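Alkaline serine protease (Pseudoalteromonas sp., PDB 1Y9Z) probably hydrolyses peptide bonds in proteins as a cold-adapted, subtilisin-like serine endopeptidase. Local coordinates at residues T3-Q8 and G81-M86; A70-A75 and A371-S376. All blocks are in the same frame, centred on the assembly; numbering follows the deposited sequence.

Contact 1: T3-Q8 and G81-M86. With CA (calcium ion), chain C.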
loop_
_atom_site.group_PDB
_atom_site.type_symbol
_atom_site.label_atom_id
_atom_site.label_comp_id
_atom_site.label_asym_id
_atom_site.label_seq_id
_atom_site.Cartn_x
_atom_site.Cartn_y
_atom_site.Cartn_z
ATOM N N THR A 3 -2.513 11.189 10.313
ATOM C CA THR A 3 -1.342 11.158 9.451
ATOM C C THR A 3 -1.705 10.996 7.980
ATOM O O THR A 3 -2.677 10.323 7.637
ATOM C CB THR A 3 -0.396 9.998 9.854
ATOM O OG1 THR A 3 0.119 10.238 11.168
ATOM C CG2 THR A 3 0.769 9.880 8.880
ATOM N N THR A 4 -0.925 11.642 7.118
ATOM C CA THR A 4 -1.121 11.543 5.681
ATOM C C THR A 4 -0.000 10.645 5.161
ATOM O O THR A 4 1.151 11.076 5.058
ATOM C CB THR A 4 -1.019 12.922 4.990
ATOM O OG1 THR A 4 -2.070 13.775 5.461
ATOM C CG2 THR A 4 -1.143 12.773 3.482
ATOM N N PRO A 5 -0.315 9.377 4.846
ATOM C CA PRO A 5 0.713 8.460 4.339
ATOM C C PRO A 5 1.391 9.031 3.097
ATOM O O PRO A 5 0.751 9.722 2.302
ATOM C CB PRO A 5 -0.070 7.176 4.060
ATOM C CG PRO A 5 -1.457 7.674 3.773
ATOM C CD PRO A 5 -1.643 8.744 4.821
ATOM N N TRP A 6 2.679 8.738 2.935
ATOM C CA TRP A 6 3.442 9.264 1.806
ATOM C C TRP A 6 2.779 9.064 0.449
ATOM O O TRP A 6 2.839 9.947 -0.403
ATOM C CB TRP A 6 4.860 8.674 1.774
ATOM C CG TRP A 6 4.950 7.225 1.370
ATOM C CD1 TRP A 6 4.917 6.135 2.193
ATOM C CD2 TRP A 6 5.105 6.717 0.039
ATOM N NE1 TRP A 6 5.047 4.979 1.457
ATOM C CE2 TRP A 6 5.163 5.308 0.132
ATOM C CE3 TRP A 6 5.202 7.316 -1.225
ATOM C CZ2 TRP A 6 5.314 4.485 -0.993
ATOM C CZ3 TRP A 6 5.353 6.497 -2.347
ATOM C CH2 TRP A 6 5.408 5.097 -2.218
ATOM N N GLY A 7 2.142 7.916 0.252
ATOM C CA GLY A 7 1.494 7.648 -1.019
ATOM C C GLY A 7 0.446 8.681 -1.386
ATOM O O GLY A 7 0.307 9.055 -2.554
ATOM N N GLN A 8 -0.303 9.146 -0.390
ATOM C CA GLN A 8 -1.344 10.139 -0.625
ATOM C C GLN A 8 -0.765 11.444 -1.152
ATOM O O GLN A 8 -1.355 12.093 -2.015
ATOM C CB GLN A 8 -2.113 10.423 0.668
ATOM C CG GLN A 8 -2.903 9.242 1.216
ATOM C CD GLN A 8 -3.915 8.700 0.230
ATOM O OE1 GLN A 8 -4.560 9.460 -0.495
ATOM N NE2 GLN A 8 -4.075 7.380 0.210
ATOM N N GLY A 81 -6.217 8.543 12.874
ATOM C CA GLY A 81 -5.851 7.589 11.844
ATOM C C GLY A 81 -5.156 8.193 10.640
ATOM O O GLY A 81 -4.140 8.877 10.773
ATOM N N VAL A 82 -5.704 7.935 9.456
ATOM C CA VAL A 82 -5.122 8.440 8.217
ATOM C C VAL A 82 -6.184 9.095 7.337
ATOM O O VAL A 82 -7.290 9.394 7.796
ATOM C CB VAL A 82 -4.444 7.286 7.424
ATOM C CG1 VAL A 82 -3.320 6.679 8.253
ATOM C CG2 VAL A 82 -5.468 6.219 7.072
ATOM N N VAL A 83 -5.828 9.334 6.077
ATOM C CA VAL A 83 -6.732 9.920 5.094
ATOM C C VAL A 83 -6.508 9.212 3.762
ATOM O O VAL A 83 -5.376 8.855 3.424
ATOM C CB VAL A 83 -6.479 11.440 4.894
ATOM C CG1 VAL A 83 -6.874 12.197 6.143
ATOM C CG2 VAL A 83 -5.019 11.695 4.563
ATOM N N GLY A 84 -7.595 8.987 3.030
ATOM C CA GLY A 84 -7.502 8.342 1.734
ATOM C C GLY A 84 -7.513 9.376 0.620
ATOM O O GLY A 84 -7.539 10.582 0.882
ATOM N N VAL A 85 -7.507 8.913 -0.626
ATOM C CA VAL A 85 -7.503 9.818 -1.770
ATOM C C VAL A 85 -8.688 10.782 -1.736
ATOM O O VAL A 85 -8.537 11.968 -2.035
ATOM C CB VAL A 85 -7.513 9.033 -3.102
ATOM C CG1 VAL A 85 -7.548 10.002 -4.275
ATOM C CG2 VAL A 85 -6.277 8.151 -3.193
ATOM N N MET A 86 -9.861 10.264 -1.381
ATOM C CA MET A 86 -11.091 11.058 -1.276
ATOM C C MET A 86 -11.565 10.839 0.160
ATOM O O MET A 86 -12.366 9.946 0.435
ATOM C CB MET A 86 -12.127 10.550 -2.278
ATOM C CG MET A 86 -11.635 10.616 -3.724
ATOM S SD MET A 86 -12.766 9.902 -4.931
ATOM C CE MET A 86 -12.438 8.151 -4.684
HETATM CA CA CA C . -8.814 9.730 9.606
#

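Contact 2: A70-A75 and A371-S376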
loop_
_atom_site.group_PDB
_atom_site.type_symbol
_atom_site.label_atom_id
_atom_site.label_comp_id
_atom_site.label_asym_id
_atom_site.label_seq_id
_atom_site.Cartn_x
_atom_site.Cartn_y
_atom_site.Cartn_z
ATOM N N ALA A 70 -9.616 -0.139 0.896
ATOM C CA ALA A 70 -10.650 0.883 1.047
ATOM C C ALA A 70 -10.107 2.127 1.745
ATOM O O ALA A 70 -10.446 3.252 1.372
ATOM C CB ALA A 70 -11.833 0.320 1.828
ATOM N N GLY A 71 -9.267 1.925 2.758
ATOM C CA GLY A 71 -8.689 3.048 3.475
ATOM C C GLY A 71 -7.824 3.917 2.576
ATOM O O GLY A 71 -7.785 5.138 2.726
ATOM N N THR A 72 -7.119 3.296 1.635
ATOM C CA THR A 72 -6.274 4.060 0.725
ATOM C C THR A 72 -7.139 4.937 -0.181
ATOM O O THR A 72 -6.761 6.059 -0.530
ATOM C CB THR A 72 -5.402 3.118 -0.130
ATOM O OG1 THR A 72 -4.466 2.446 0.719
ATOM C CG2 THR A 72 -4.644 3.901 -1.193
ATOM N N ILE A 73 -8.309 4.422 -0.542
ATOM C CA ILE A 73 -9.244 5.139 -1.400
ATOM C C ILE A 73 -10.034 6.218 -0.666
ATOM O O ILE A 73 -10.224 7.321 -1.191
ATOM C CB ILE A 73 -10.264 4.161 -2.038
ATOM C CG1 ILE A 73 -9.547 3.237 -3.024
ATOM C CG2 ILE A 73 -11.378 4.935 -2.737
ATOM C CD1 ILE A 73 -10.391 2.069 -3.496
ATOM N N ALA A 74 -10.484 5.916 0.550
ATOM C CA ALA A 74 -11.317 6.872 1.260
ATOM C C ALA A 74 -11.288 6.916 2.784
ATOM O O ALA A 74 -12.323 7.171 3.402
ATOM C CB ALA A 74 -12.761 6.703 0.790
ATOM N N ALA A 75 -10.140 6.666 3.407
ATOM C CA ALA A 75 -10.091 6.770 4.866
ATOM C C ALA A 75 -10.549 8.203 5.158
ATOM O O ALA A 75 -10.090 9.154 4.522
ATOM C CB ALA A 75 -8.678 6.541 5.381
ATOM N N ALA A 371 -0.947 -0.340 -4.453
ATOM C CA ALA A 371 -0.756 0.693 -5.465
ATOM C C ALA A 371 -2.065 0.900 -6.225
ATOM O O ALA A 371 -2.439 2.028 -6.558
ATOM C CB ALA A 371 0.351 0.273 -6.432
ATOM N N THR A 372 -2.766 -0.200 -6.481
ATOM C CA THR A 372 -4.021 -0.167 -7.217
ATOM C C THR A 372 -5.048 0.843 -6.687
ATOM O O THR A 372 -5.560 1.653 -7.457
ATOM C CB THR A 372 -4.624 -1.589 -7.296
ATOM O OG1 THR A 372 -3.722 -2.432 -8.030
ATOM C CG2 THR A 372 -5.967 -1.578 -8.011
ATOM N N PRO A 373 -5.367 0.817 -5.377
ATOM C CA PRO A 373 -6.345 1.786 -4.864
ATOM C C PRO A 373 -5.883 3.239 -4.969
ATOM O O PRO A 373 -6.710 4.155 -4.991
ATOM C CB PRO A 373 -6.572 1.329 -3.419
ATOM C CG PRO A 373 -5.308 0.607 -3.071
ATOM C CD PRO A 373 -5.011 -0.160 -4.337
ATOM N N HIS A 374 -4.572 3.465 -5.022
ATOM C CA HIS A 374 -4.085 4.833 -5.181
ATOM C C HIS A 374 -4.493 5.270 -6.584
ATOM O O HIS A 374 -4.970 6.384 -6.792
ATOM C CB HIS A 374 -2.557 4.917 -5.061
ATOM C CG HIS A 374 -2.047 4.901 -3.652
ATOM N ND1 HIS A 374 -1.719 3.738 -2.991
ATOM C CD2 HIS A 374 -1.793 5.911 -2.785
ATOM C CE1 HIS A 374 -1.280 4.031 -1.778
ATOM N NE2 HIS A 374 -1.315 5.343 -1.629
ATOM N N VAL A 375 -4.309 4.373 -7.548
ATOM C CA VAL A 375 -4.643 4.661 -8.938
ATOM C C VAL A 375 -6.146 4.784 -9.178
ATOM O O VAL A 375 -6.595 5.732 -9.823
ATOM C CB VAL A 375 -4.045 3.579 -9.881
ATOM C CG1 VAL A 375 -4.521 3.795 -11.310
ATOM C CG2 VAL A 375 -2.524 3.639 -9.828
ATOM N N SER A 376 -6.928 3.842 -8.661
ATOM C CA SER A 376 -8.372 3.899 -8.855
ATOM C C SER A 376 -8.991 5.034 -8.045
ATOM O O SER A 376 -9.976 5.637 -8.468
ATOM C CB SER A 376 -9.022 2.556 -8.491
ATOM O OG SER A 376 -8.777 2.198 -7.144
#

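Contact 1: T3-Q8 and G81-M86
Thr3 and Gly81 make the hydrogen bond of this contact: Thr3 N lies 2.9 Å from Gly81 O, with a nearly straight N-H...O angle of 173°. Next to it Thr3 O takes a CA-H...O contact from Val82 CA at 3.1 Å; this buried carbonyl has no conventional partner.

The apolar packing is light. Pro5 CD faces Val82 CB at 4.1 Å, the two side chains at about a right angle, and the CG2 methyl of Val83 touches Thr4 OG1 at 3.7 Å.

Gln8 reaches across with its side chain bent at chi2 (-58°), which lays Gln8 CG 3.3 Å from Val83 O and the amide beside the Gly84-Val85 peptide. Gln8 OE1 meets the CG2 methyl of Val85 at 3.5 Å, while NE2 donates to Thr72 O in helix 65-74. A leucine here would probably leave Thr72 O without this amide donor and lose the tie from the N-terminal segment to that helix.

Metal binding fixes the other segment: Val82 O binds the calcium ion at 2.4 Å, together with Glu2, Asp39, Ile76, Asn78 and Glu80. An N-terminal segment laid along a calcium-binding loop in this way is characteristic of the strong calcium site of subtilisins.

Contact 2: A70-A75 and A371-S376
Two helices of the subtilisin-like alpha/beta domain pack here: helix 65-74, which begins at the inhibitor-pocket residue His65, and helix 368-385, which begins at the pocket residues Thr368 and Ser369. In subtilases these helix starts carry the catalytic histidine and serine, and His65 and Ser369 probably fill those roles. The short segments run nearly parallel, crossing at -29° with their axes 8.3 Å apart, close enough for small side chains to fill the interface.

Pro373 occupies the middle of it. Pro373 CB lies 3.6 Å from Ile73 CG1, the side chains crossing at about a right angle, while Pro373 CG meets Thr72 CG2 at 3.8 Å. One pyrrolidine ring thus serves two successive residues of the facing helix. Being a proline, it has no N-H to give to the preceding turn, and the helix is kinked there. Farther along, the CD1 end of Ile73 comes within 4.0 Å of Ser376 OG, whose hydroxyl is hydrogen-bonded to that of Thr127.

Two strands extend the packing: Ile73 also rests on Ile26 and Ile28 of strand 25-30, and Thr72 and His374 both touch Ile205 of strand 205-208.

The His374 ring is held from within its own helix by a hydrogen bond between ND1 and Met370 O. Against one face comes the methyl of Thr72, directed across the interface because chi1 (-66°) puts OG1 beside the backbone N and CG2 anti to it. In this CH-pi contact, Thr72 CG2 stands 3.4 Å from the centroid of the His374 ring, 12° off the ring normal and therefore almost over its centre.

In the fold
The two contacts are neighbours, their centres about 9 Å apart, and their segments alternate along the chain: 3-8, 70-75, 81-86, then 371-376. The junction is mainly backbone: Gly84 N lies 2.9 Å from Ala75 O and Val85 N lies 3.0 Å from Thr72 O, both probable hydrogen bonds, so the calcium-binding loop folds back on the end of helix 65-74. Helix 368-385 is common ground, packing on that helix in contact 2 and touching Gln8, Val85 and Met86 of contact 1. The N-terminal segment, the calcium site and the two helices leading from the inhibitor pocket are thereby joined in one part of the alpha/beta domain.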